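Local coordinates for exodeoxyribonuclease III (Methanosarcina mazei, PDB 5J8N), which probably cuts DNA at abasic sites and trims double-stranded DNA from its 3' ends, using bound magnesium or manganese ions, at residues A[18-32]-A[47-59]. The protein carries 3 engineered substitutions. Sequence-based numbering, arbitrary orientation.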
# COMPACT_ATOMS: atom_id res chain seq x y z
N VAL A 18 -0.10 -12.80 11.75
CA VAL A 18 -0.20 -14.22 11.39
C VAL A 18 -1.07 -14.96 12.40
O VAL A 18 -1.65 -16.02 12.10
CB VAL A 18 1.20 -14.85 11.27
CG1 VAL A 18 1.20 -16.39 11.43
CG2 VAL A 18 1.78 -14.43 9.90
N LYS A 19 -1.13 -14.46 13.63
CA LYS A 19 -1.96 -15.07 14.64
C LYS A 19 -3.37 -14.50 14.65
O LYS A 19 -4.19 -14.93 15.44
CB LYS A 19 -1.35 -14.88 16.04
CG LYS A 19 0.03 -15.52 16.17
CD LYS A 19 0.66 -15.28 17.56
CE LYS A 19 -0.05 -16.02 18.63
NZ LYS A 19 0.51 -15.63 19.94
N LYS A 20 -3.64 -13.50 13.83
CA LYS A 20 -4.90 -12.77 13.89
C LYS A 20 -5.57 -12.72 12.54
O LYS A 20 -6.35 -11.83 12.27
CB LYS A 20 -4.65 -11.34 14.39
CG LYS A 20 -4.17 -11.27 15.75
CD LYS A 20 -5.18 -11.89 16.66
CE LYS A 20 -4.89 -11.56 18.09
NZ LYS A 20 -6.02 -12.05 18.94
N GLY A 21 -5.25 -13.68 11.71
CA GLY A 21 -6.03 -13.84 10.49
C GLY A 21 -5.27 -13.68 9.21
O GLY A 21 -5.84 -13.95 8.13
N PHE A 22 -4.05 -13.13 9.25
CA PHE A 22 -3.38 -12.94 7.99
C PHE A 22 -3.20 -14.28 7.27
O PHE A 22 -3.37 -14.33 6.04
CB PHE A 22 -2.01 -12.24 8.16
CG PHE A 22 -1.28 -12.19 6.86
CD1 PHE A 22 -1.74 -11.33 5.87
CD2 PHE A 22 -0.29 -13.12 6.58
CE1 PHE A 22 -1.17 -11.35 4.61
CE2 PHE A 22 0.31 -13.09 5.31
CZ PHE A 22 -0.14 -12.25 4.37
N LEU A 23 -2.85 -15.33 7.98
CA LEU A 23 -2.66 -16.61 7.33
C LEU A 23 -3.98 -17.08 6.75
O LEU A 23 -4.02 -17.68 5.67
CB LEU A 23 -2.10 -17.63 8.31
CG LEU A 23 -1.04 -18.60 7.88
CD1 LEU A 23 0.16 -17.83 7.34
CD2 LEU A 23 -0.69 -19.33 9.17
N ASP A 24 -5.07 -16.84 7.47
CA ASP A 24 -6.37 -17.25 6.90
C ASP A 24 -6.62 -16.55 5.57
O ASP A 24 -7.08 -17.16 4.59
CB ASP A 24 -7.54 -16.93 7.85
CG ASP A 24 -7.44 -17.63 9.19
OD1 ASP A 24 -6.74 -18.66 9.33
OD2 ASP A 24 -8.09 -17.11 10.10
N LEU A 25 -6.29 -15.25 5.53
CA LEU A 25 -6.53 -14.49 4.31
C LEU A 25 -5.70 -15.06 3.17
O LEU A 25 -6.17 -15.24 2.06
CB LEU A 25 -6.17 -13.03 4.55
CG LEU A 25 -6.32 -12.01 3.45
CD1 LEU A 25 -6.50 -10.60 4.05
CD2 LEU A 25 -5.10 -12.08 2.61
N LEU A 26 -4.44 -15.36 3.45
CA LEU A 26 -3.58 -15.86 2.40
C LEU A 26 -3.96 -17.26 1.97
O LEU A 26 -4.13 -17.50 0.76
CB LEU A 26 -2.12 -15.79 2.90
CG LEU A 26 -1.06 -16.17 1.88
CD1 LEU A 26 -1.09 -15.34 0.61
CD2 LEU A 26 0.31 -16.07 2.60
N LEU A 27 -4.12 -18.18 2.92
CA LEU A 27 -4.32 -19.58 2.60
C LEU A 27 -5.70 -19.90 1.99
O LEU A 27 -5.90 -21.00 1.50
CB LEU A 27 -4.14 -20.44 3.85
CG LEU A 27 -2.72 -20.43 4.43
CD1 LEU A 27 -2.68 -21.36 5.60
CD2 LEU A 27 -1.71 -20.85 3.39
N GLU A 28 -6.61 -18.94 2.06
CA GLU A 28 -7.90 -19.09 1.42
C GLU A 28 -7.77 -19.09 -0.12
O GLU A 28 -8.65 -19.58 -0.83
CB GLU A 28 -8.82 -17.93 1.87
CG GLU A 28 -10.28 -18.12 1.47
CD GLU A 28 -11.15 -17.00 2.01
OE1 GLU A 28 -10.74 -15.82 2.02
OE2 GLU A 28 -12.27 -17.38 2.43
N HIS A 29 -6.68 -18.52 -0.61
CA HIS A 29 -6.42 -18.46 -2.07
C HIS A 29 -7.42 -17.59 -2.85
O HIS A 29 -7.54 -17.70 -4.06
CB HIS A 29 -6.37 -19.87 -2.64
CG HIS A 29 -5.02 -20.48 -2.50
ND1 HIS A 29 -4.16 -20.59 -3.57
CD2 HIS A 29 -4.34 -20.90 -1.41
CE1 HIS A 29 -3.02 -21.11 -3.15
NE2 HIS A 29 -3.11 -21.31 -1.85
N ARG A 30 -8.15 -16.76 -2.11
CA ARG A 30 -9.12 -15.86 -2.73
C ARG A 30 -8.43 -14.84 -3.64
O ARG A 30 -8.99 -14.44 -4.69
CB ARG A 30 -9.89 -15.15 -1.60
CG ARG A 30 -11.08 -14.31 -2.05
CD ARG A 30 -11.94 -13.91 -0.82
NE ARG A 30 -13.06 -13.12 -1.34
CZ ARG A 30 -14.22 -12.94 -0.70
NH1 ARG A 30 -14.40 -13.44 0.51
NH2 ARG A 30 -15.19 -12.24 -1.26
N PHE A 31 -7.20 -14.42 -3.31
CA PHE A 31 -6.55 -13.30 -4.01
C PHE A 31 -5.38 -13.78 -4.85
O PHE A 31 -4.58 -14.62 -4.41
CB PHE A 31 -6.13 -12.24 -2.99
CG PHE A 31 -7.33 -11.64 -2.32
CD1 PHE A 31 -8.08 -10.69 -3.00
CD2 PHE A 31 -7.77 -12.10 -1.09
CE1 PHE A 31 -9.25 -10.15 -2.45
CE2 PHE A 31 -8.97 -11.56 -0.54
CZ PHE A 31 -9.69 -10.59 -1.22
N ASP A 32 -5.26 -13.23 -6.06
CA ASP A 32 -4.13 -13.54 -6.92
C ASP A 32 -2.83 -12.91 -6.43
O ASP A 32 -1.76 -13.47 -6.63
CB ASP A 32 -4.40 -13.08 -8.35
CG ASP A 32 -5.61 -13.77 -8.93
OD1 ASP A 32 -5.47 -14.94 -9.32
OD2 ASP A 32 -6.70 -13.19 -8.96
N PRO A 47 8.28 -15.20 9.45
CA PRO A 47 7.53 -16.25 10.14
C PRO A 47 7.56 -17.57 9.36
O PRO A 47 7.38 -17.55 8.13
CB PRO A 47 6.10 -15.68 10.19
CG PRO A 47 6.29 -14.22 10.17
CD PRO A 47 7.46 -13.98 9.25
N ARG A 48 7.74 -18.70 10.04
CA ARG A 48 7.76 -20.00 9.38
C ARG A 48 6.49 -20.24 8.55
O ARG A 48 6.54 -20.79 7.44
CB ARG A 48 7.93 -21.11 10.42
CG ARG A 48 7.96 -22.52 9.85
CD ARG A 48 8.30 -23.56 10.91
NE ARG A 48 7.22 -23.75 11.87
CZ ARG A 48 7.38 -23.75 13.20
NH1 ARG A 48 8.58 -23.59 13.73
NH2 ARG A 48 6.33 -23.94 13.99
N GLU A 49 5.36 -19.78 9.06
CA GLU A 49 4.09 -20.03 8.40
C GLU A 49 3.95 -19.34 7.07
O GLU A 49 3.10 -19.74 6.26
CB GLU A 49 2.91 -19.59 9.28
CG GLU A 49 2.84 -20.29 10.61
CD GLU A 49 3.72 -19.65 11.66
OE1 GLU A 49 4.58 -18.80 11.34
OE2 GLU A 49 3.53 -19.98 12.84
N VAL A 50 4.75 -18.29 6.87
CA VAL A 50 4.75 -17.49 5.66
C VAL A 50 5.77 -18.06 4.70
O VAL A 50 5.52 -18.07 3.49
CB VAL A 50 5.06 -15.98 5.98
CG1 VAL A 50 5.54 -15.25 4.79
CG2 VAL A 50 3.82 -15.30 6.54
N LYS A 51 6.88 -18.55 5.24
CA LYS A 51 8.01 -19.01 4.43
C LYS A 51 7.57 -19.95 3.32
O LYS A 51 7.68 -19.62 2.13
CB LYS A 51 9.05 -19.70 5.29
CG LYS A 51 10.01 -18.74 5.95
CD LYS A 51 10.84 -19.46 7.00
CE LYS A 51 12.00 -18.62 7.47
NZ LYS A 51 12.65 -19.21 8.68
N ASN A 52 7.04 -21.10 3.70
CA ASN A 52 6.62 -22.06 2.70
C ASN A 52 5.11 -22.21 2.65
O ASN A 52 4.55 -23.28 2.93
CB ASN A 52 7.30 -23.41 2.95
CG ASN A 52 8.78 -23.38 2.60
OD1 ASN A 52 9.16 -23.45 1.42
ND2 ASN A 52 9.63 -23.26 3.61
N ILE A 53 4.47 -21.11 2.29
CA ILE A 53 3.11 -21.10 1.78
C ILE A 53 3.17 -21.90 0.50
O ILE A 53 4.23 -21.94 -0.13
CB ILE A 53 2.62 -19.68 1.52
CG1 ILE A 53 2.53 -18.94 2.85
CG2 ILE A 53 1.27 -19.69 0.84
CD1 ILE A 53 1.42 -19.42 3.71
N GLN A 54 2.06 -22.55 0.15
CA GLN A 54 1.92 -23.34 -1.07
C GLN A 54 0.92 -22.67 -2.03
O GLN A 54 -0.11 -22.13 -1.60
CB GLN A 54 1.47 -24.78 -0.75
CG GLN A 54 0.39 -24.93 0.34
CD GLN A 54 0.86 -24.52 1.75
OE1 GLN A 54 1.91 -24.96 2.23
NE2 GLN A 54 0.08 -23.66 2.42
N GLY A 55 1.23 -22.74 -3.33
CA GLY A 55 0.45 -22.10 -4.38
C GLY A 55 0.73 -20.60 -4.51
O GLY A 55 0.08 -19.96 -5.33
N TYR A 56 1.63 -20.06 -3.68
CA TYR A 56 2.07 -18.64 -3.83
C TYR A 56 3.59 -18.54 -3.90
O TYR A 56 4.27 -19.27 -3.21
CB TYR A 56 1.60 -17.75 -2.69
CG TYR A 56 0.14 -17.41 -2.70
CD1 TYR A 56 -0.32 -16.27 -3.34
CD2 TYR A 56 -0.77 -18.21 -2.00
CE1 TYR A 56 -1.71 -15.90 -3.33
CE2 TYR A 56 -2.14 -17.87 -2.00
CZ TYR A 56 -2.59 -16.72 -2.65
OH TYR A 56 -3.94 -16.42 -2.64
N TYR A 57 4.07 -17.66 -4.75
CA TYR A 57 5.43 -17.15 -4.68
C TYR A 57 5.40 -16.05 -3.65
O TYR A 57 4.40 -15.33 -3.53
CB TYR A 57 5.89 -16.62 -6.04
CG TYR A 57 5.96 -17.73 -7.07
CD1 TYR A 57 7.13 -18.47 -7.24
CD2 TYR A 57 4.87 -18.03 -7.89
CE1 TYR A 57 7.21 -19.49 -8.16
CE2 TYR A 57 4.95 -19.06 -8.83
CZ TYR A 57 6.12 -19.79 -8.94
OH TYR A 57 6.22 -20.81 -9.85
N ASN A 58 6.50 -15.84 -2.93
CA ASN A 58 6.54 -14.69 -2.05
C ASN A 58 7.89 -14.00 -2.07
O ASN A 58 8.91 -14.67 -2.28
CB ASN A 58 6.17 -15.09 -0.61
CG ASN A 58 7.26 -15.86 0.09
OD1 ASN A 58 8.13 -15.27 0.73
ND2 ASN A 58 7.28 -17.18 -0.09
N TYR A 59 7.84 -12.69 -1.86
CA TYR A 59 9.05 -11.83 -1.95
C TYR A 59 8.96 -10.78 -0.88
O TYR A 59 7.91 -10.16 -0.73
CB TYR A 59 9.16 -11.17 -3.34
CG TYR A 59 9.06 -12.22 -4.43
CD1 TYR A 59 10.15 -12.98 -4.77
CD2 TYR A 59 7.84 -12.49 -5.03
CE1 TYR A 59 10.03 -14.00 -5.72
CE2 TYR A 59 7.74 -13.48 -5.95
CZ TYR A 59 8.79 -14.21 -6.30
OH TYR A 59 8.67 -15.26 -7.19
O HOH W 1 -5.71 -15.19 -0.82
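With CG of Y56 anti to its carbonyl carbon (chi1 -73°) and CG of L26 anti to the backbone N, the tyrosine ring and the leucine run antiparallel past one another, and CD1 of L26 ends 3.7 Å from the ring centroid, a CH-pi contact only 8° off the normal. This is the edge of the DNase I-like sandwich of the AP/ExoA family: helix 22-27 packs beside helix 48-51 and the loop entering strand 57-61, outermost in its sheet. F74 of the adjacent strand 71-75 touches L26, V50 and Y56 alike. The other methyl of L26, CD2, meets I53 tip to tip, 3.6 Å from CG1, while CD2 of L27 presses tightly on I53 CD1 at 3.5 Å. Further along, L23 crosses E49 at about a right angle, its CD2 against CB, and V18 touches V50 methyl to methyl. The H29 ring lies obliquely to that of Y56, planes at 47°; Y56 CE2 sits over the centre of the H29 ring, and H29 NE2 gives Q54 O a weak, bent bond. A phenylalanine in place of Y56 would probably leave F31 O and a bridging water without their hydroxyl partner. That water donates to Y56 OH and L25 O and accepts from F31 N, while Y56 OH donates in the carbonyl plane to F31 O, 2.6 Å away.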